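Local coordinates for SusD-like carbohydrate binding protein (Bacteroides vulgatus, PDB 3LEW) that probably binds carbohydrate nutrients at the bacterial outer membrane, as a member of the SusD family, at residues R114-L122 / E186-R194; Y174-L185 / V205-A216. All coordinates share one frame; numbering follows the deposited sequence.

Interaction 1 of 2, residues R114-L122 / E186-R194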
loop_
_atom_site.group_PDB
_atom_site.type_symbol
_atom_site.label_atom_id
_atom_site.label_comp_id
_atom_site.label_asym_id
_atom_site.label_seq_id
_atom_site.Cartn_x
_atom_site.Cartn_y
_atom_site.Cartn_z
ATOM N N ARG A 114 -16.160 -6.420 24.834
ATOM C CA ARG A 114 -15.335 -5.277 25.189
ATOM C C ARG A 114 -13.878 -5.514 24.800
ATOM O O ARG A 114 -13.227 -4.613 24.242
ATOM C CB ARG A 114 -15.445 -4.912 26.672
ATOM C CG ARG A 114 -16.734 -4.157 27.059
ATOM C CD ARG A 114 -16.744 -3.648 28.514
ATOM N NE ARG A 114 -16.786 -4.759 29.438
ATOM C CZ ARG A 114 -17.907 -5.398 29.790
ATOM N NH1 ARG A 114 -19.095 -5.000 29.353
ATOM N NH2 ARG A 114 -17.846 -6.438 30.596
ATOM N N ASN A 115 -13.327 -6.689 25.123
ATOM C CA ASN A 115 -11.912 -6.948 24.787
ATOM C C ASN A 115 -11.661 -6.891 23.293
ATOM O O ASN A 115 -10.709 -6.249 22.826
ATOM C CB ASN A 115 -11.442 -8.313 25.314
ATOM C CG ASN A 115 -11.375 -8.400 26.825
ATOM O OD1 ASN A 115 -11.482 -7.414 27.556
ATOM N ND2 ASN A 115 -11.207 -9.634 27.306
ATOM N N ARG A 116 -12.524 -7.561 22.527
ATOM C CA ARG A 116 -12.350 -7.692 21.088
ATOM C C ARG A 116 -12.478 -6.348 20.375
ATOM O O ARG A 116 -11.666 -6.042 19.481
ATOM C CB ARG A 116 -13.349 -8.711 20.551
ATOM C CG ARG A 116 -13.215 -9.009 19.083
ATOM C CD ARG A 116 -14.172 -8.174 18.254
ATOM N NE ARG A 116 -15.565 -8.416 18.595
ATOM C CZ ARG A 116 -16.587 -7.715 18.120
ATOM N NH1 ARG A 116 -16.398 -6.730 17.247
ATOM N NH2 ARG A 116 -17.818 -8.028 18.517
ATOM N N ILE A 117 -13.474 -5.548 20.778
ATOM C CA ILE A 117 -13.670 -4.208 20.228
ATOM C C ILE A 117 -12.482 -3.272 20.570
ATOM O O ILE A 117 -11.948 -2.561 19.688
ATOM C CB ILE A 117 -15.004 -3.591 20.655
ATOM C CG1 ILE A 117 -16.168 -4.394 20.040
ATOM C CG2 ILE A 117 -15.105 -2.109 20.198
ATOM C CD1 ILE A 117 -17.494 -4.088 20.636
ATOM N N LYS A 118 -12.032 -3.336 21.822
ATOM C CA LYS A 118 -10.831 -2.587 22.225
ATOM C C LYS A 118 -9.628 -2.982 21.373
ATOM O O LYS A 118 -8.886 -2.119 20.869
ATOM C CB LYS A 118 -10.556 -2.845 23.695
ATOM C CG LYS A 118 -9.340 -2.110 24.261
ATOM C CD LYS A 118 -9.187 -2.387 25.723
ATOM C CE LYS A 118 -8.049 -1.575 26.288
ATOM N NZ LYS A 118 -7.978 -1.650 27.801
ATOM N N GLY A 119 -9.457 -4.288 21.138
ATOM C CA GLY A 119 -8.384 -4.773 20.285
ATOM C C GLY A 119 -8.465 -4.280 18.850
ATOM O O GLY A 119 -7.471 -3.894 18.242
ATOM N N GLN A 120 -9.676 -4.271 18.314
ATOM C CA GLN A 120 -9.876 -3.807 16.965
ATOM C C GLN A 120 -9.548 -2.281 16.811
ATOM O O GLN A 120 -8.974 -1.856 15.793
ATOM C CB GLN A 120 -11.285 -4.136 16.482
ATOM C CG GLN A 120 -11.501 -5.636 16.185
ATOM C CD GLN A 120 -12.921 -5.987 15.842
ATOM O OE1 GLN A 120 -13.888 -5.434 16.428
ATOM N NE2 GLN A 120 -13.075 -6.974 14.934
ATOM N N ALA A 121 -9.936 -1.492 17.802
ATOM C CA ALA A 121 -9.627 -0.062 17.848
ATOM C C ALA A 121 -8.132 0.188 17.937
ATOM O O ALA A 121 -7.596 1.018 17.213
ATOM C CB ALA A 121 -10.391 0.624 19.004
ATOM N N LEU A 122 -7.445 -0.590 18.762
ATOM C CA LEU A 122 -5.976 -0.490 18.865
ATOM C C LEU A 122 -5.276 -0.905 17.587
ATOM O O LEU A 122 -4.293 -0.276 17.195
ATOM C CB LEU A 122 -5.471 -1.354 20.048
ATOM C CG LEU A 122 -5.704 -0.801 21.473
ATOM C CD1 LEU A 122 -5.516 -1.920 22.565
ATOM C CD2 LEU A 122 -4.771 0.422 21.767
ATOM N N GLU A 186 -3.131 -9.510 21.984
ATOM C CA GLU A 186 -3.505 -10.136 23.248
ATOM C C GLU A 186 -5.018 -10.088 23.502
ATOM O O GLU A 186 -5.583 -10.962 24.169
ATOM C CB GLU A 186 -2.750 -9.449 24.385
ATOM C CG GLU A 186 -3.000 -10.017 25.788
ATOM C CD GLU A 186 -2.419 -11.414 26.018
ATOM O OE1 GLU A 186 -1.739 -11.973 25.123
ATOM O OE2 GLU A 186 -2.654 -11.957 27.126
ATOM N N LEU A 187 -5.660 -9.038 23.014
ATOM C CA LEU A 187 -7.080 -8.785 23.267
ATOM C C LEU A 187 -8.024 -9.539 22.335
ATOM O O LEU A 187 -9.102 -9.925 22.752
ATOM C CB LEU A 187 -7.387 -7.285 23.170
ATOM C CG LEU A 187 -6.918 -6.434 24.354
ATOM C CD1 LEU A 187 -6.850 -4.925 23.994
ATOM C CD2 LEU A 187 -7.830 -6.693 25.589
ATOM N N ILE A 188 -7.643 -9.731 21.074
ATOM C CA ILE A 188 -8.524 -10.437 20.147
ATOM C C ILE A 188 -8.227 -11.940 20.194
ATOM O O ILE A 188 -7.183 -12.371 19.790
ATOM C CB ILE A 188 -8.419 -9.877 18.723
ATOM C CG1 ILE A 188 -8.630 -8.356 18.700
ATOM C CG2 ILE A 188 -9.425 -10.595 17.765
ATOM C CD1 ILE A 188 -8.356 -7.663 17.305
ATOM N N PRO A 189 -9.167 -12.747 20.697
ATOM C CA PRO A 189 -8.849 -14.177 20.820
ATOM C C PRO A 189 -8.684 -14.867 19.465
ATOM O O PRO A 189 -9.291 -14.441 18.482
ATOM C CB PRO A 189 -10.038 -14.751 21.580
ATOM C CG PRO A 189 -10.996 -13.654 21.807
ATOM C CD PRO A 189 -10.458 -12.381 21.295
ATOM N N GLU A 190 -7.876 -15.925 19.406
ATOM C CA GLU A 190 -7.758 -16.718 18.175
ATOM C C GLU A 190 -9.084 -17.334 17.793
ATOM O O GLU A 190 -9.308 -17.637 16.623
ATOM C CB GLU A 190 -6.732 -17.841 18.334
ATOM C CG GLU A 190 -5.329 -17.337 18.514
ATOM C CD GLU A 190 -4.333 -18.487 18.711
ATOM O OE1 GLU A 190 -3.821 -18.995 17.691
ATOM O OE2 GLU A 190 -4.094 -18.883 19.870
ATOM N N THR A 191 -9.963 -17.515 18.764
ATOM C CA THR A 191 -11.277 -18.088 18.482
ATOM C C THR A 191 -12.325 -17.066 17.986
ATOM O O THR A 191 -13.454 -17.461 17.644
ATOM C CB THR A 191 -11.832 -18.768 19.708
ATOM O OG1 THR A 191 -11.942 -17.803 20.758
ATOM C CG2 THR A 191 -10.928 -19.926 20.137
ATOM N N TYR A 192 -11.998 -15.773 17.940
ATOM C CA TYR A 192 -12.972 -14.801 17.411
ATOM C C TYR A 192 -13.118 -14.978 15.901
ATOM O O TYR A 192 -12.109 -14.993 15.188
ATOM C CB TYR A 192 -12.594 -13.356 17.743
ATOM C CG TYR A 192 -13.265 -12.290 16.874
ATOM C CD1 TYR A 192 -14.622 -11.957 17.018
ATOM C CD2 TYR A 192 -12.530 -11.577 15.960
ATOM C CE1 TYR A 192 -15.213 -10.951 16.170
ATOM C CE2 TYR A 192 -13.098 -10.560 15.147
ATOM C CZ TYR A 192 -14.433 -10.273 15.256
ATOM O OH TYR A 192 -14.915 -9.278 14.403
ATOM N N VAL A 193 -14.373 -15.121 15.435
ATOM C CA VAL A 193 -14.715 -15.324 14.040
ATOM C C VAL A 193 -15.271 -14.029 13.473
ATOM O O VAL A 193 -16.384 -13.613 13.814
ATOM C CB VAL A 193 -15.745 -16.481 13.867
ATOM C CG1 VAL A 193 -16.060 -16.695 12.370
ATOM C CG2 VAL A 193 -15.221 -17.758 14.482
ATOM N N ARG A 194 -14.492 -13.358 12.616
ATOM C CA ARG A 194 -14.961 -12.168 11.913
ATOM C C ARG A 194 -15.847 -12.638 10.753
ATOM O O ARG A 194 -15.679 -13.758 10.246
ATOM C CB ARG A 194 -13.798 -11.338 11.349
ATOM C CG ARG A 194 -12.915 -12.063 10.388
ATOM C CD ARG A 194 -11.870 -11.103 9.815
ATOM N NE ARG A 194 -10.886 -11.824 9.029
ATOM C CZ ARG A 194 -10.194 -11.323 8.004
ATOM N NH1 ARG A 194 -10.365 -10.070 7.607
ATOM N NH2 ARG A 194 -9.351 -12.111 7.355
HETATM O O HOH W 1 -9.820 -11.236 25.011
#

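Interaction 2 of 2, residues Y174-L185 / V205-A216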
loop_
_atom_site.group_PDB
_atom_site.type_symbol
_atom_site.label_atom_id
_atom_site.label_comp_id
_atom_site.label_asym_id
_atom_site.label_seq_id
_atom_site.Cartn_x
_atom_site.Cartn_y
_atom_site.Cartn_z
ATOM N N TYR A 174 6.935 4.387 14.990
ATOM C CA TYR A 174 7.016 2.917 14.809
ATOM C C TYR A 174 6.728 2.155 16.126
ATOM O O TYR A 174 5.983 1.172 16.116
ATOM C CB TYR A 174 8.343 2.482 14.175
ATOM C CG TYR A 174 8.360 2.478 12.658
ATOM C CD1 TYR A 174 7.515 1.638 11.928
ATOM C CD2 TYR A 174 9.279 3.248 11.969
ATOM C CE1 TYR A 174 7.520 1.618 10.554
ATOM C CE2 TYR A 174 9.303 3.239 10.571
ATOM C CZ TYR A 174 8.443 2.395 9.882
ATOM O OH TYR A 174 8.447 2.347 8.510
ATOM N N ALA A 175 7.304 2.581 17.254
ATOM C CA ALA A 175 7.123 1.899 18.518
ATOM C C ALA A 175 5.640 1.945 18.961
ATOM O O ALA A 175 5.117 0.983 19.510
ATOM C CB ALA A 175 8.056 2.475 19.619
ATOM N N GLN A 176 4.990 3.082 18.700
ATOM C CA GLN A 176 3.572 3.265 19.008
ATOM C C GLN A 176 2.735 2.296 18.180
ATOM O O GLN A 176 1.873 1.627 18.718
ATOM C CB GLN A 176 3.132 4.720 18.720
ATOM C CG GLN A 176 1.662 5.036 19.060
ATOM C CD GLN A 176 1.396 4.922 20.539
ATOM O OE1 GLN A 176 2.141 5.495 21.350
ATOM N NE2 GLN A 176 0.356 4.173 20.919
ATOM N N SER A 177 3.033 2.181 16.899
ATOM C CA SER A 177 2.307 1.250 16.026
ATOM C C SER A 177 2.419 -0.183 16.531
ATOM O O SER A 177 1.405 -0.891 16.754
ATOM C CB SER A 177 2.858 1.346 14.609
ATOM O OG SER A 177 2.243 0.422 13.735
ATOM N N ILE A 178 3.656 -0.616 16.754
ATOM C CA ILE A 178 3.931 -1.972 17.202
ATOM C C ILE A 178 3.290 -2.225 18.565
ATOM O O ILE A 178 2.635 -3.267 18.744
ATOM C CB ILE A 178 5.408 -2.274 17.186
ATOM C CG1 ILE A 178 5.932 -2.295 15.737
ATOM C CG2 ILE A 178 5.743 -3.611 17.866
ATOM C CD1 ILE A 178 7.463 -2.217 15.641
ATOM N N ASN A 179 3.390 -1.266 19.498
ATOM C CA ASN A 179 2.769 -1.465 20.795
ATOM C C ASN A 179 1.251 -1.607 20.745
ATOM O O ASN A 179 0.684 -2.490 21.422
ATOM C CB ASN A 179 3.147 -0.369 21.757
ATOM C CG ASN A 179 2.898 -0.755 23.183
ATOM O OD1 ASN A 179 3.591 -1.637 23.755
ATOM N ND2 ASN A 179 1.929 -0.098 23.795
ATOM N N ASP A 180 0.597 -0.757 19.956
ATOM C CA ASP A 180 -0.853 -0.846 19.755
ATOM C C ASP A 180 -1.237 -2.206 19.196
ATOM O O ASP A 180 -2.198 -2.810 19.654
ATOM C CB ASP A 180 -1.339 0.238 18.771
ATOM C CG ASP A 180 -1.388 1.642 19.365
ATOM O OD1 ASP A 180 -1.176 1.787 20.602
ATOM O OD2 ASP A 180 -1.640 2.605 18.553
ATOM N N LEU A 181 -0.502 -2.676 18.198
ATOM C CA LEU A 181 -0.799 -3.945 17.546
ATOM C C LEU A 181 -0.502 -5.173 18.472
ATOM O O LEU A 181 -1.275 -6.155 18.495
ATOM C CB LEU A 181 -0.011 -4.034 16.242
ATOM C CG LEU A 181 -0.557 -3.131 15.116
ATOM C CD1 LEU A 181 0.528 -2.822 14.072
ATOM C CD2 LEU A 181 -1.779 -3.734 14.432
ATOM N N GLU A 182 0.530 -5.068 19.323
ATOM C CA GLU A 182 0.826 -6.150 20.254
ATOM C C GLU A 182 -0.251 -6.187 21.324
ATOM O O GLU A 182 -0.613 -7.262 21.782
ATOM C CB GLU A 182 2.240 -6.022 20.892
ATOM C CG GLU A 182 3.335 -6.315 19.864
ATOM C CD GLU A 182 4.722 -6.196 20.405
ATOM O OE1 GLU A 182 4.927 -5.410 21.388
ATOM O OE2 GLU A 182 5.599 -6.927 19.885
ATOM N N GLU A 183 -0.731 -5.019 21.754
ATOM C CA GLU A 183 -1.862 -4.984 22.710
ATOM C C GLU A 183 -3.141 -5.584 22.102
ATOM O O GLU A 183 -3.856 -6.338 22.760
ATOM C CB GLU A 183 -2.126 -3.557 23.154
ATOM C CG GLU A 183 -1.129 -3.137 24.174
ATOM C CD GLU A 183 -1.355 -1.736 24.783
ATOM O OE1 GLU A 183 -2.385 -1.065 24.464
ATOM O OE2 GLU A 183 -0.461 -1.319 25.594
ATOM N N ALA A 184 -3.401 -5.251 20.836
ATOM C CA ALA A 184 -4.519 -5.849 20.087
ATOM C C ALA A 184 -4.409 -7.360 19.968
ATOM O O ALA A 184 -5.411 -8.074 20.073
ATOM C CB ALA A 184 -4.631 -5.223 18.714
ATOM N N LEU A 185 -3.205 -7.842 19.695
ATOM C CA LEU A 185 -3.000 -9.281 19.557
ATOM C C LEU A 185 -3.413 -10.051 20.811
ATOM O O LEU A 185 -3.939 -11.147 20.717
ATOM C CB LEU A 185 -1.555 -9.612 19.203
ATOM C CG LEU A 185 -1.256 -11.043 18.772
ATOM C CD1 LEU A 185 -1.880 -11.311 17.436
ATOM C CD2 LEU A 185 0.285 -11.252 18.703
ATOM N N VAL A 205 -4.333 -8.957 12.659
ATOM C CA VAL A 205 -3.351 -8.346 13.576
ATOM C C VAL A 205 -1.925 -8.920 13.357
ATOM O O VAL A 205 -0.963 -8.165 13.284
ATOM C CB VAL A 205 -3.782 -8.466 15.031
ATOM C CG1 VAL A 205 -2.699 -7.861 15.958
ATOM C CG2 VAL A 205 -5.152 -7.736 15.271
ATOM N N LEU A 206 -1.791 -10.243 13.255
ATOM C CA LEU A 206 -0.495 -10.848 13.018
ATOM C C LEU A 206 0.111 -10.290 11.727
ATOM O O LEU A 206 1.320 -10.029 11.663
ATOM C CB LEU A 206 -0.609 -12.390 12.914
ATOM C CG LEU A 206 -0.856 -13.152 14.224
ATOM C CD1 LEU A 206 -1.167 -14.613 13.914
ATOM C CD2 LEU A 206 0.399 -13.025 15.182
ATOM N N GLY A 207 -0.723 -10.105 10.699
ATOM C CA GLY A 207 -0.206 -9.659 9.428
ATOM C C GLY A 207 0.266 -8.217 9.513
ATOM O O GLY A 207 1.361 -7.860 8.988
ATOM N N ILE A 208 -0.568 -7.340 10.095
ATOM C CA ILE A 208 -0.141 -5.919 10.185
ATOM C C ILE A 208 1.102 -5.791 11.098
ATOM O O ILE A 208 2.038 -4.990 10.826
ATOM C CB ILE A 208 -1.247 -4.969 10.717
ATOM C CG1 ILE A 208 -2.527 -5.092 9.894
ATOM C CG2 ILE A 208 -0.696 -3.497 10.733
ATOM C CD1 ILE A 208 -3.826 -4.578 10.665
ATOM N N LEU A 209 1.134 -6.595 12.170
ATOM C CA LEU A 209 2.323 -6.657 13.046
ATOM C C LEU A 209 3.568 -7.070 12.301
ATOM O O LEU A 209 4.659 -6.500 12.536
ATOM C CB LEU A 209 2.143 -7.667 14.191
ATOM C CG LEU A 209 1.800 -7.149 15.549
ATOM C CD1 LEU A 209 1.583 -8.336 16.472
ATOM C CD2 LEU A 209 2.879 -6.193 16.061
ATOM N N SER A 210 3.425 -8.078 11.434
ATOM C CA SER A 210 4.538 -8.584 10.614
ATOM C C SER A 210 5.103 -7.473 9.754
ATOM O O SER A 210 6.330 -7.279 9.660
ATOM C CB SER A 210 4.033 -9.725 9.686
ATOM O OG SER A 210 3.703 -10.839 10.496
ATOM N N ARG A 211 4.201 -6.743 9.082
ATOM C CA ARG A 211 4.583 -5.618 8.253
ATOM C C ARG A 211 5.274 -4.519 9.090
ATOM O O ARG A 211 6.356 -4.039 8.770
ATOM C CB ARG A 211 3.331 -5.042 7.566
ATOM C CG ARG A 211 3.658 -3.948 6.575
ATOM C CD ARG A 211 2.389 -3.290 6.029
ATOM N NE ARG A 211 1.615 -4.186 5.161
ATOM C CZ ARG A 211 0.448 -3.840 4.580
ATOM N NH1 ARG A 211 -0.117 -2.659 4.811
ATOM N NH2 ARG A 211 -0.197 -4.699 3.786
ATOM N N ALA A 212 4.621 -4.121 10.165
ATOM C CA ALA A 212 5.147 -3.042 11.011
ATOM C C ALA A 212 6.521 -3.354 11.593
ATOM O O ALA A 212 7.427 -2.497 11.597
ATOM C CB ALA A 212 4.126 -2.696 12.156
ATOM N N CYS A 213 6.696 -4.593 12.055
ATOM C CA CYS A 213 7.942 -5.008 12.589
ATOM C C CYS A 213 9.014 -5.089 11.544
ATOM O O CYS A 213 10.128 -4.698 11.822
ATOM C CB CYS A 213 7.813 -6.333 13.319
ATOM S SG CYS A 213 6.859 -6.207 14.879
ATOM N N LEU A 214 8.681 -5.537 10.344
ATOM C CA LEU A 214 9.645 -5.484 9.245
ATOM C C LEU A 214 10.114 -4.050 8.956
ATOM O O LEU A 214 11.325 -3.789 8.823
ATOM C CB LEU A 214 9.069 -6.124 7.973
ATOM C CG LEU A 214 10.085 -6.245 6.823
ATOM C CD1 LEU A 214 10.965 -7.490 7.078
ATOM C CD2 LEU A 214 9.366 -6.367 5.441
ATOM N N TYR A 215 9.159 -3.124 8.798
ATOM C CA TYR A 215 9.492 -1.762 8.457
ATOM C C TYR A 215 10.303 -1.057 9.539
ATOM O O TYR A 215 11.177 -0.254 9.223
ATOM C CB TYR A 215 8.218 -0.971 8.171
ATOM C CG TYR A 215 7.420 -1.387 6.950
ATOM C CD1 TYR A 215 7.770 -2.472 6.147
ATOM C CD2 TYR A 215 6.282 -0.674 6.599
ATOM C CE1 TYR A 215 7.019 -2.811 5.043
ATOM C CE2 TYR A 215 5.554 -1.021 5.487
ATOM C CZ TYR A 215 5.912 -2.075 4.715
ATOM O OH TYR A 215 5.120 -2.437 3.634
ATOM N N ALA A 216 10.044 -1.417 10.793
ATOM C CA ALA A 216 10.781 -0.931 11.957
ATOM C C ALA A 216 12.139 -1.614 12.203
ATOM O O ALA A 216 12.840 -1.265 13.163
ATOM C CB ALA A 216 9.884 -1.056 13.238
#

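Interaction 1 of 2, residues R114-L122 / E186-R194
Arg116 lays its CD over one face of the Tyr192 ring, 3.8 Å from CD to the ring centroid and 20° off the normal, a CH-pi contact. Its guanidinium continues nearly parallel to the ring, the planes 9° apart, with NE 3.5 Å from Tyr192 CE1. Bends at chi2 and chi3 turn the chain along helix 111-135 toward Gln120, one turn further on, where NH1 donates to OE1 at 2.9 Å; the same NH1 forms a salt bridge with Glu23. The Gln120 amide stands almost perpendicular to the ring and gives NE2-H to Tyr192 OH at 3.0 Å, a bent bond, tilted from the amide plane; NE2 also bonds Ile200 O. In this alpha-helical part of the SusD-like fold, helix 170-187 ends against helix 111-135, and a type I beta turn from Pro189 to Tyr192 brings the tyrosine back to it. Leu187 is a knob among Asn115, Lys118, Gly119 and Leu122, its CD1 3.6 Å from Leu122 CD1. At Gly119 the backbones approach, its CA 5.2 Å from that of Leu187, and Ile188 CD1 lies 3.7 Å from Gly119 C. Asn115 OD1 is bonded by Gln111 NE2, while its ND2 donates to a water that bonds Leu187 O.

Interaction 2 of 2, residues Y174-L185 / V205-A216
Leu209 inserts as a knob among Ile178, Leu181, Glu182 and Leu185, its two methyls dividing the work: with chi1 at -101°, well displaced from the usual staggered value near -60°, CD2 lies 3.6 Å from Leu181 CB and also meets Glu182 CG, while CD1 reaches Leu185 CD2. Leu185 differs from Leu181 in its first torsion: CG lies opposite the backbone N (chi1 -169°), and the branch carries CD1 to 3.6 Å from Leu206 CD2. Leu181 instead sends CD1 to Ile208 CG2 at 3.6 Å and on to Ala212 CB. Helices 170-187 and 202-215 pack as an antiparallel pair of consecutive helices, consistent with the TPR-like character of the family; the axes of 174-185 and 205-215 approach to 9.6 Å at 156°. Val205 CG1 packs against backbone, 3.4 Å from Leu181 O. Toward the other end, Ile178 CD1 touches Ala216 CB at 3.6 Å, and its CG1 rests on Ala212 CB and Cys213 SG. Tyr174 puts one ring face over Ala216, whose CA stands above the ring centre, and brings OH 3.3 Å from Tyr215 CB. Polar groups beside this apolar seam are satisfied by other helices: Ser177 OG bonds Gly126 O, and Glu182 OE2 pairs with Lys221 and Tyr225 OH of helix 219-232.

How the interactions relate
Helix 170-187 is common to both interactions: its 174-185 part packs on helix 202-215 in interaction 2, and its C-terminal end and the loop that follows meet helix 111-135 in interaction 1. The centres lie 15 Å apart, and the two contacts touch directly. Gly119 O is 3.2 Å from Ala184 CB, Leu122 O is 3.4 Å from Asp180 CB, and Ile188 CD1 is 3.8 Å from Val205 CG2. Ile188, just past the end of helix 170-187, thus touches both helix 111-135 and helix 202-215. A pentaethylene glycol, probably from crystallisation, lies about 4 Å from the Leu185 side chain in interaction 2; it does not establish a carbohydrate site.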